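Local structure of aminoglycoside N(3)-acetyltransferase III (Serratia marcescens, 7LAO) at residues V18-I24 with A50-T56; V225-A229 with F259-L264; Y60-D64 with S93-F99; A112-A116 with A130-H136. The protein acetylates the 3-amino group of 2-deoxystreptamine antibiotics such as gentamicin, using acetyl-CoA, and so makes the bacterium resistant to them. All blocks are in the same frame, centred on the assembly; numbering follows the deposited sequence.

How the contacts relate
The contacts close four separate loops in series along the chain; none nests in or crosses another. Contact 1 comes first and closes the run from strand 23-28 through helix 40-51 into strand 56-60. Contact 3 follows at once and brings the two ends of a long irregular loop together. Contact 4 ties edge strand 113-114 to helix 129-133. It touches contact 3, where Arg-114 grips carbonyls of Ser-62 and Ser-93, and contact 1, where Leu-132 packs on Leu-23 and Thr-56. Contact 2 closes last, between helices 224-233 and 253-268. It touches none of the others, and its nearest atoms are about 9 Å from those of contact 3.

Contact 1 of 4, residues V18-I24 with A50-T56; sequences VRPGDLI and AVGSAGT
Leu-23 and Thr-56 pair in parallel where strands 23-28 and 56-60 begin. The two strands are neighbours in the main sheet and are joined through helix 40-51, a beta-alpha-beta crossover. The contact gathers the turn before the first strand, the end of the helix and the start of the second strand.

Three backbone hydrogen bonds cross it. Gly-21 N reaches Val-51 O at 2.8 Å and is almost straight at the hydrogen (173°), so it holds the type II turn 19-22 on the last turn of the helix. Thr-56 N gives to Asp-22 O at 3.0 Å. Ile-24 N gives to Thr-56 O at 2.9 Å. With these two bonds Thr-56 straddles Leu-23, the pattern of a parallel bridge.

The apolar packing centres on Val-51. Its CG1 lies beside the backbone N (chi1 -60°), where it touches both Val-18 CG1 at 3.6 Å and Ile-24 CG1 at 3.8 Å. Ala-50 CB also meets Val-18 CG1. Leu-23 and Thr-56 point the same way, with CD1 of the first against CG2 of the second at 3.6 Å. The hydroxyl of Thr-56 is bonded to Leu-128 N.

Polar groups meet at the turn. Asp-22 OD2 takes Arg-19 N from above the carboxylate plane and makes a salt bridge with Lys-157. Water 1 bridges two backbone carbonyls, donating to Val-18 O at 3.0 Å and Ala-50 O at 2.9 Å.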
# COMPACT_ATOMS: atom_id res chain seq x y z
N VAL A 18 -7.75 16.90 0.89
CA VAL A 18 -6.31 16.87 1.13
C VAL A 18 -5.85 18.27 1.54
O VAL A 18 -6.29 19.27 0.97
CB VAL A 18 -5.55 16.40 -0.13
CG1 VAL A 18 -3.97 16.38 0.11
CG2 VAL A 18 -6.07 15.00 -0.59
N ARG A 19 -4.95 18.34 2.54
CA ARG A 19 -4.52 19.61 3.09
C ARG A 19 -3.00 19.63 3.25
O ARG A 19 -2.38 18.57 3.40
CB ARG A 19 -5.16 19.88 4.46
CG ARG A 19 -6.64 20.21 4.43
CD ARG A 19 -6.87 21.48 3.60
NE ARG A 19 -8.27 21.82 3.50
CZ ARG A 19 -9.11 21.40 2.54
NH1 ARG A 19 -8.70 20.57 1.57
NH2 ARG A 19 -10.38 21.79 2.56
N PRO A 20 -2.38 20.82 3.18
CA PRO A 20 -0.95 20.94 3.49
C PRO A 20 -0.57 20.33 4.84
O PRO A 20 -1.23 20.54 5.87
CB PRO A 20 -0.71 22.46 3.46
CG PRO A 20 -1.70 22.97 2.50
CD PRO A 20 -2.95 22.09 2.69
N GLY A 21 0.51 19.55 4.83
CA GLY A 21 0.96 18.85 6.01
C GLY A 21 0.49 17.42 6.10
O GLY A 21 0.98 16.66 6.96
N ASP A 22 -0.47 17.01 5.27
CA ASP A 22 -1.06 15.69 5.40
C ASP A 22 -0.05 14.63 5.06
O ASP A 22 0.84 14.83 4.22
CB ASP A 22 -2.23 15.50 4.43
CG ASP A 22 -3.52 16.11 4.96
OD1 ASP A 22 -3.48 16.59 6.10
OD2 ASP A 22 -4.54 16.11 4.21
N LEU A 23 -0.24 13.46 5.65
CA LEU A 23 0.40 12.22 5.24
C LEU A 23 -0.62 11.40 4.44
O LEU A 23 -1.65 11.00 4.98
CB LEU A 23 0.88 11.45 6.48
CG LEU A 23 1.25 9.98 6.30
CD1 LEU A 23 2.49 9.84 5.41
CD2 LEU A 23 1.60 9.40 7.75
N ILE A 24 -0.34 11.18 3.15
CA ILE A 24 -1.28 10.55 2.24
C ILE A 24 -0.66 9.27 1.69
O ILE A 24 0.42 9.30 1.10
CB ILE A 24 -1.63 11.52 1.09
CG1 ILE A 24 -2.21 12.80 1.71
CG2 ILE A 24 -2.69 10.88 0.15
CD1 ILE A 24 -3.50 12.56 2.41
N ALA A 50 -0.54 19.59 -3.36
CA ALA A 50 -1.66 19.52 -2.42
C ALA A 50 -1.16 19.39 -0.97
O ALA A 50 -1.76 19.97 -0.05
CB ALA A 50 -2.56 18.33 -2.75
N VAL A 51 -0.12 18.60 -0.72
CA VAL A 51 0.30 18.41 0.69
C VAL A 51 1.41 19.36 1.15
O VAL A 51 1.77 19.36 2.35
CB VAL A 51 0.72 16.96 0.97
CG1 VAL A 51 -0.48 15.98 0.67
CG2 VAL A 51 2.05 16.62 0.21
N GLY A 52 1.96 20.19 0.25
CA GLY A 52 3.04 21.10 0.62
C GLY A 52 4.33 20.40 0.95
O GLY A 52 4.45 19.17 0.94
N SER A 53 5.35 21.22 1.25
CA SER A 53 6.65 20.68 1.56
C SER A 53 6.64 19.97 2.90
O SER A 53 7.51 19.13 3.12
CB SER A 53 7.70 21.80 1.54
OG SER A 53 7.43 22.75 2.55
N ALA A 54 5.63 20.19 3.76
CA ALA A 54 5.59 19.51 5.05
C ALA A 54 4.84 18.18 5.00
O ALA A 54 4.94 17.39 5.96
CB ALA A 54 4.94 20.41 6.10
N GLY A 55 4.10 17.92 3.92
CA GLY A 55 3.37 16.68 3.78
C GLY A 55 4.25 15.54 3.33
O GLY A 55 5.36 15.72 2.79
N THR A 56 3.72 14.34 3.50
CA THR A 56 4.41 13.14 3.06
C THR A 56 3.48 12.31 2.19
O THR A 56 2.30 12.16 2.49
CB THR A 56 4.90 12.33 4.26
OG1 THR A 56 5.93 13.06 4.95
CG2 THR A 56 5.52 11.01 3.81
O HOH W 1 -4.35 21.11 -0.42

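Contact 2 of 4, residues V225-A229 with F259-L264; sequences VETIA and FGVTYL
The ring of Phe-259 meets Ile-228 at its edge, where CG2 of the isoleucine lies in the ring plane, 3.9 Å from CD1 of the phenylalanine. Ile-228 O approaches the same ring obliquely. Tyr-232 packs edge-to-face with Phe-259. The Tyr-263 ring is also met obliquely: CG1 of Ile-228 lies 3.7 Å from its CD2, and CG2 of Thr-227 lies 3.4 Å from its OH. His-267, one turn further along the helix, stacks on Tyr-263. With CG set opposite the backbone N (chi1 -175°), the tyrosine ring reaches across toward the other helix.

The two helices, 224-233 and 253-268, cross nearly at right angles. Their local axes come within 10.2 Å and their directions differ by 103°. Ile-228 is a single knob in a hole framed by Phe-259, Gly-260, Tyr-263 and Leu-264.

Each branch of Ile-228 has its own wall. CG2 rests on CA of Gly-260 at 3.6 Å, a close approach made where that residue has no side chain. CG1 faces the tyrosine ring. CD1, at the end of an extended chain (chi2 164°), meets CG of Leu-264 at 3.9 Å. No hydrogen bond crosses the contact. Thr-227 turns its OG1 back to Asp-223 O, one turn back and just before the helix, and gives only its methyl to Tyr-263. Leu-171 of helix 170-177 also packs against Ile-228.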
# COMPACT_ATOMS: atom_id res chain seq x y z
N VAL A 225 -10.70 -6.84 3.32
CA VAL A 225 -10.46 -5.43 3.07
C VAL A 225 -11.70 -4.80 2.42
O VAL A 225 -12.28 -3.85 2.96
CB VAL A 225 -9.19 -5.25 2.22
CG1 VAL A 225 -9.05 -3.82 1.77
CG2 VAL A 225 -7.96 -5.67 3.07
N GLU A 226 -12.17 -5.40 1.33
CA GLU A 226 -13.34 -4.91 0.64
C GLU A 226 -14.58 -4.95 1.54
O GLU A 226 -15.36 -3.99 1.59
CB GLU A 226 -13.57 -5.74 -0.63
CG GLU A 226 -14.77 -5.32 -1.41
CD GLU A 226 -14.79 -5.92 -2.81
OE1 GLU A 226 -15.73 -5.63 -3.55
OE2 GLU A 226 -13.86 -6.68 -3.18
N THR A 227 -14.77 -6.06 2.24
CA THR A 227 -15.95 -6.17 3.10
C THR A 227 -15.95 -5.04 4.12
O THR A 227 -16.95 -4.33 4.28
CB THR A 227 -15.97 -7.56 3.78
OG1 THR A 227 -16.04 -8.57 2.77
CG2 THR A 227 -17.19 -7.74 4.70
N ILE A 228 -14.81 -4.79 4.75
CA ILE A 228 -14.73 -3.82 5.83
C ILE A 228 -14.88 -2.39 5.31
O ILE A 228 -15.59 -1.57 5.89
CB ILE A 228 -13.42 -3.99 6.62
CG1 ILE A 228 -13.47 -5.30 7.41
CG2 ILE A 228 -13.24 -2.83 7.57
CD1 ILE A 228 -12.11 -5.74 7.90
N ALA A 229 -14.21 -2.08 4.18
CA ALA A 229 -14.29 -0.75 3.62
C ALA A 229 -15.71 -0.42 3.22
O ALA A 229 -16.18 0.70 3.47
CB ALA A 229 -13.36 -0.62 2.40
N PHE A 259 -12.33 1.01 13.06
CA PHE A 259 -13.57 0.38 12.61
C PHE A 259 -13.32 -1.06 12.22
O PHE A 259 -14.09 -1.95 12.58
CB PHE A 259 -14.14 1.13 11.40
CG PHE A 259 -15.37 0.47 10.85
CD1 PHE A 259 -15.30 -0.49 9.84
CD2 PHE A 259 -16.62 0.76 11.41
CE1 PHE A 259 -16.54 -1.11 9.38
CE2 PHE A 259 -17.78 0.17 10.92
CZ PHE A 259 -17.72 -0.76 9.93
N GLY A 260 -12.27 -1.31 11.45
CA GLY A 260 -11.99 -2.65 10.98
C GLY A 260 -11.73 -3.62 12.12
O GLY A 260 -12.18 -4.77 12.08
N VAL A 261 -11.03 -3.17 13.16
CA VAL A 261 -10.77 -4.05 14.30
C VAL A 261 -12.09 -4.36 15.02
O VAL A 261 -12.38 -5.51 15.35
CB VAL A 261 -9.71 -3.42 15.25
CG1 VAL A 261 -9.49 -4.28 16.52
CG2 VAL A 261 -8.37 -3.27 14.55
N THR A 262 -12.92 -3.34 15.22
CA THR A 262 -14.23 -3.50 15.83
C THR A 262 -15.11 -4.45 15.02
O THR A 262 -15.74 -5.36 15.57
CB THR A 262 -14.91 -2.12 15.92
OG1 THR A 262 -14.08 -1.23 16.66
CG2 THR A 262 -16.30 -2.21 16.58
N TYR A 263 -15.20 -4.20 13.71
CA TYR A 263 -15.92 -5.07 12.79
C TYR A 263 -15.47 -6.52 12.92
O TYR A 263 -16.29 -7.43 13.04
CB TYR A 263 -15.69 -4.58 11.33
CG TYR A 263 -16.52 -5.37 10.31
CD1 TYR A 263 -17.79 -4.94 9.94
CD2 TYR A 263 -16.06 -6.57 9.76
CE1 TYR A 263 -18.60 -5.66 9.02
CE2 TYR A 263 -16.86 -7.31 8.84
CZ TYR A 263 -18.12 -6.85 8.48
OH TYR A 263 -18.89 -7.56 7.59
N LEU A 264 -14.15 -6.75 12.86
CA LEU A 264 -13.67 -8.12 12.91
C LEU A 264 -13.97 -8.77 14.27
O LEU A 264 -14.27 -9.97 14.34
CB LEU A 264 -12.17 -8.17 12.61
CG LEU A 264 -11.77 -7.99 11.12
CD1 LEU A 264 -10.27 -7.78 10.95
CD2 LEU A 264 -12.22 -9.18 10.27

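Contact 3 of 4, residues Y60-D64 with S93-F99; sequences YASWD and SGTYPGF
Tyr-96 N gives its hydrogen to Ala-61 O at 2.9 Å, approaching nearly head-on to the carbonyl (C=O...N 170°). A second backbone bond runs the other way, from Asp-64 N to Gly-94 O. It is longer, 3.2 Å, and the donor sits well above the carbonyl plane. Gly-94 O also takes a hydrogen bond from Arg-114 NH2 and a CA-H contact from Trp-63, and it lies at the edge of the indole, 3.3 Å from Trp-63 CD1.

Water 2 joins three polar groups. It accepts from Trp-63 NE1 at 3.0 Å and from Gly-94 N at 2.8 Å, and donates to Asp-64 OD2 at 2.6 Å. The two serine hydroxyls have partners outside the segments: Ser-62 OG is bonded to Asp-119 O, and Ser-93 OG to Asp-89 N. Arg-114 also bonds Ser-62 O and Ser-93 O.

The other end is aromatic. Tyr-60 and Phe-99 form an offset stack, with centroids 4.3 Å apart and planes at 21°. Phe-99 CE2 lies over one face of the tyrosine, offset toward the rim. The opposite face of Phe-99 carries Tyr-96 CD2 over its centre, so both faces are covered, one by a stacked ring and the other by the edge of Tyr-96. Tyr-60 OH makes a weak hydrogen bond to a bound buffer molecule, which may mark a pocket.

The contact joins both ends of the irregular loop between strand 56-60 and helix 102-108. Asp-64 OD2 and Gly-94 O, both acceptors, sit close together. The water's hydrogen and the positive charge of Arg-114 would be expected to ease that closeness.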
# COMPACT_ATOMS: atom_id res chain seq x y z
N TYR A 60 2.38 1.91 -2.08
CA TYR A 60 2.69 0.49 -1.91
C TYR A 60 3.36 -0.01 -3.18
O TYR A 60 2.70 -0.34 -4.16
CB TYR A 60 1.42 -0.27 -1.58
CG TYR A 60 1.51 -1.71 -1.21
CD1 TYR A 60 2.72 -2.32 -0.85
CD2 TYR A 60 0.36 -2.49 -1.23
CE1 TYR A 60 2.76 -3.68 -0.51
CE2 TYR A 60 0.38 -3.83 -0.90
CZ TYR A 60 1.57 -4.42 -0.53
OH TYR A 60 1.57 -5.76 -0.21
N ALA A 61 4.70 -0.06 -3.16
CA ALA A 61 5.45 -0.28 -4.40
C ALA A 61 5.66 -1.76 -4.69
O ALA A 61 5.53 -2.21 -5.83
CB ALA A 61 6.81 0.43 -4.34
N SER A 62 6.04 -2.53 -3.67
CA SER A 62 6.28 -3.97 -3.84
C SER A 62 7.36 -4.14 -4.92
O SER A 62 8.26 -3.29 -5.03
CB SER A 62 4.97 -4.70 -4.12
OG SER A 62 5.21 -6.07 -4.45
N TRP A 63 7.30 -5.17 -5.74
CA TRP A 63 8.41 -5.48 -6.64
C TRP A 63 7.87 -6.27 -7.83
O TRP A 63 7.14 -7.25 -7.63
CB TRP A 63 9.47 -6.27 -5.87
CG TRP A 63 10.78 -6.59 -6.60
CD1 TRP A 63 11.29 -5.97 -7.70
CD2 TRP A 63 11.70 -7.63 -6.26
NE1 TRP A 63 12.50 -6.54 -8.06
CE2 TRP A 63 12.77 -7.57 -7.19
CE3 TRP A 63 11.74 -8.60 -5.25
CZ2 TRP A 63 13.85 -8.44 -7.14
CZ3 TRP A 63 12.81 -9.46 -5.19
CH2 TRP A 63 13.86 -9.38 -6.14
N ASP A 64 8.28 -5.90 -9.05
CA ASP A 64 7.83 -6.60 -10.24
C ASP A 64 8.48 -7.96 -10.44
O ASP A 64 8.06 -8.69 -11.34
CB ASP A 64 8.03 -5.71 -11.49
CG ASP A 64 9.51 -5.42 -11.80
OD1 ASP A 64 9.84 -5.30 -12.99
OD2 ASP A 64 10.35 -5.31 -10.87
N SER A 93 15.05 -1.51 -8.90
CA SER A 93 14.11 -2.58 -9.14
C SER A 93 12.71 -2.03 -9.38
O SER A 93 12.27 -1.08 -8.71
CB SER A 93 14.12 -3.58 -7.99
OG SER A 93 15.43 -3.98 -7.65
N GLY A 94 12.02 -2.61 -10.34
CA GLY A 94 10.70 -2.15 -10.69
C GLY A 94 9.68 -2.41 -9.60
O GLY A 94 9.88 -3.18 -8.66
N THR A 95 8.56 -1.72 -9.73
CA THR A 95 7.43 -1.85 -8.80
C THR A 95 6.47 -2.89 -9.35
O THR A 95 6.48 -3.18 -10.54
CB THR A 95 6.73 -0.51 -8.66
OG1 THR A 95 6.35 -0.06 -9.96
CG2 THR A 95 7.69 0.47 -8.09
N TYR A 96 5.68 -3.46 -8.47
CA TYR A 96 4.66 -4.37 -8.94
C TYR A 96 3.59 -3.62 -9.74
O TYR A 96 2.89 -2.77 -9.17
CB TYR A 96 4.02 -5.08 -7.76
CG TYR A 96 2.91 -6.04 -8.15
CD1 TYR A 96 3.16 -7.11 -8.99
CD2 TYR A 96 1.62 -5.87 -7.67
CE1 TYR A 96 2.15 -7.99 -9.33
CE2 TYR A 96 0.61 -6.74 -8.01
CZ TYR A 96 0.88 -7.80 -8.84
OH TYR A 96 -0.12 -8.68 -9.17
N PRO A 97 3.41 -3.92 -11.03
CA PRO A 97 2.45 -3.14 -11.84
C PRO A 97 1.02 -3.17 -11.32
O PRO A 97 0.26 -2.22 -11.59
CB PRO A 97 2.55 -3.78 -13.23
CG PRO A 97 3.86 -4.52 -13.22
CD PRO A 97 4.07 -4.97 -11.82
N GLY A 98 0.63 -4.21 -10.58
CA GLY A 98 -0.75 -4.31 -10.12
C GLY A 98 -1.15 -3.26 -9.12
O GLY A 98 -2.35 -3.06 -8.90
N PHE A 99 -0.19 -2.58 -8.49
CA PHE A 99 -0.47 -1.54 -7.52
C PHE A 99 -0.42 -0.14 -8.12
O PHE A 99 -0.62 0.85 -7.39
CB PHE A 99 0.50 -1.63 -6.32
CG PHE A 99 0.40 -2.93 -5.56
CD1 PHE A 99 -0.77 -3.70 -5.64
CD2 PHE A 99 1.45 -3.38 -4.77
CE1 PHE A 99 -0.89 -4.89 -4.94
CE2 PHE A 99 1.35 -4.58 -4.06
CZ PHE A 99 0.19 -5.34 -4.14
O HOH W 2 12.91 -5.21 -10.76

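Contact 4 of 4, residues A112-A116 with A130-H136; sequences ARRSA and ATLTEPH
Arg-113 lies along helix 129-133 and can be followed outward from the strand. Its CB is 3.9 Å from Thr-133 OG1, an oxygen that is hydrogen-bonded to Ala-129 O. CG stands beside the backbone N and carries the chain on to CD, which touches Ala-130 N at 3.6 Å. The chain then bends (chi3 64°), bringing NE near Ala-130 CB and close to water 3. NE donates to that water at 2.9 Å, in the guanidinium plane. At the tip, NH2 stays 4.3 Å from Glu-134 OE1, beyond a salt bridge. Water 3 completes the link by donating to both Thr-133 OG1 and Glu-134 OE1.

The contact packs the end of helix 129-133 against 113-114, an outermost strand of the main sheet. Strand 122-125, antiparallel to 113-114, lies between them in the sequence, so this is a beta-hairpin followed by a helix.

Further along, Ser-115 CB sits 3.2 Å from Thr-133 O. Water 4 donates to the same carbonyl at 2.7 Å and accepts from Ala-116 N. Ser-115 OG meets His-136 ND1 at the ring edge in a short 2.6 Å hydrogen bond. Met-122 N also bonds this hydroxyl, and Ala-141 O is bonded to NE2 of the imidazole. Both ring nitrogens thus have a partner, which would fix the rotation of the ring, while Arg-113 NE and Glu-134 OE1 are bridged by water 3 and their side chains make no direct salt bridge.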
# COMPACT_ATOMS: atom_id res chain seq x y z
N ALA A 112 12.75 10.84 -2.51
CA ALA A 112 11.92 9.69 -2.16
C ALA A 112 12.80 8.59 -1.59
O ALA A 112 13.98 8.50 -1.90
CB ALA A 112 11.14 9.16 -3.38
N ARG A 113 12.22 7.78 -0.70
CA ARG A 113 12.93 6.65 -0.12
C ARG A 113 12.07 5.41 -0.28
O ARG A 113 10.86 5.50 -0.48
CB ARG A 113 13.25 6.88 1.37
CG ARG A 113 13.74 8.30 1.68
CD ARG A 113 14.28 8.43 3.16
NE ARG A 113 15.46 7.59 3.35
CZ ARG A 113 16.73 7.93 3.09
NH1 ARG A 113 17.03 9.13 2.59
NH2 ARG A 113 17.70 7.05 3.31
N ARG A 114 12.70 4.25 -0.21
CA ARG A 114 12.00 2.99 -0.46
C ARG A 114 12.35 2.02 0.65
O ARG A 114 13.49 1.98 1.09
CB ARG A 114 12.38 2.36 -1.81
CG ARG A 114 11.45 1.25 -2.23
CD ARG A 114 11.96 0.62 -3.52
NE ARG A 114 11.02 -0.35 -4.11
CZ ARG A 114 11.20 -0.84 -5.34
NH1 ARG A 114 12.23 -0.40 -6.05
NH2 ARG A 114 10.35 -1.71 -5.87
N SER A 115 11.36 1.24 1.09
CA SER A 115 11.61 0.31 2.18
C SER A 115 12.24 -0.98 1.65
O SER A 115 12.12 -1.33 0.47
CB SER A 115 10.30 0.04 2.92
OG SER A 115 9.57 -1.00 2.32
N ALA A 116 12.92 -1.70 2.54
CA ALA A 116 13.78 -2.82 2.13
C ALA A 116 13.07 -4.17 2.10
O ALA A 116 13.71 -5.17 1.75
CB ALA A 116 15.00 -2.93 3.07
N ALA A 130 11.97 8.48 5.86
CA ALA A 130 12.77 7.44 6.52
C ALA A 130 11.99 6.82 7.69
O ALA A 130 12.02 5.60 7.90
CB ALA A 130 14.08 8.01 7.04
N THR A 131 11.32 7.66 8.48
CA THR A 131 10.44 7.15 9.55
C THR A 131 9.49 6.05 9.02
O THR A 131 9.36 4.98 9.62
CB THR A 131 9.62 8.32 10.15
OG1 THR A 131 10.50 9.27 10.73
CG2 THR A 131 8.56 7.82 11.26
N LEU A 132 8.87 6.28 7.86
CA LEU A 132 7.92 5.30 7.35
C LEU A 132 8.62 4.06 6.80
O LEU A 132 8.17 2.93 7.08
CB LEU A 132 7.00 5.93 6.30
CG LEU A 132 6.09 6.95 6.96
CD1 LEU A 132 5.34 7.88 5.90
CD2 LEU A 132 5.09 6.23 7.84
N THR A 133 9.74 4.24 6.07
CA THR A 133 10.32 3.14 5.30
C THR A 133 11.32 2.27 6.07
O THR A 133 11.75 1.24 5.53
CB THR A 133 11.00 3.68 4.03
OG1 THR A 133 11.98 4.66 4.38
CG2 THR A 133 9.93 4.37 3.12
N GLU A 134 11.71 2.66 7.30
CA GLU A 134 12.62 1.86 8.12
C GLU A 134 12.07 1.77 9.54
O GLU A 134 11.70 2.81 10.11
CB GLU A 134 14.03 2.50 8.15
CG GLU A 134 14.77 2.51 6.82
CD GLU A 134 16.13 3.21 6.93
OE1 GLU A 134 16.30 4.33 6.37
OE2 GLU A 134 17.00 2.65 7.65
N PRO A 135 12.08 0.59 10.18
CA PRO A 135 12.51 -0.70 9.63
C PRO A 135 11.43 -1.39 8.81
O PRO A 135 10.25 -0.99 8.86
CB PRO A 135 12.89 -1.50 10.89
CG PRO A 135 11.89 -0.99 11.90
CD PRO A 135 11.63 0.46 11.58
N HIS A 136 11.79 -2.40 8.03
CA HIS A 136 10.76 -3.12 7.26
C HIS A 136 11.29 -4.54 7.07
O HIS A 136 11.98 -4.83 6.09
CB HIS A 136 10.37 -2.48 5.93
CG HIS A 136 9.04 -2.95 5.41
ND1 HIS A 136 8.50 -2.51 4.21
CD2 HIS A 136 8.12 -3.80 5.94
CE1 HIS A 136 7.33 -3.10 4.02
NE2 HIS A 136 7.07 -3.88 5.05
O HOH W 3 14.71 4.89 4.16
O HOH W 4 13.69 -0.53 5.04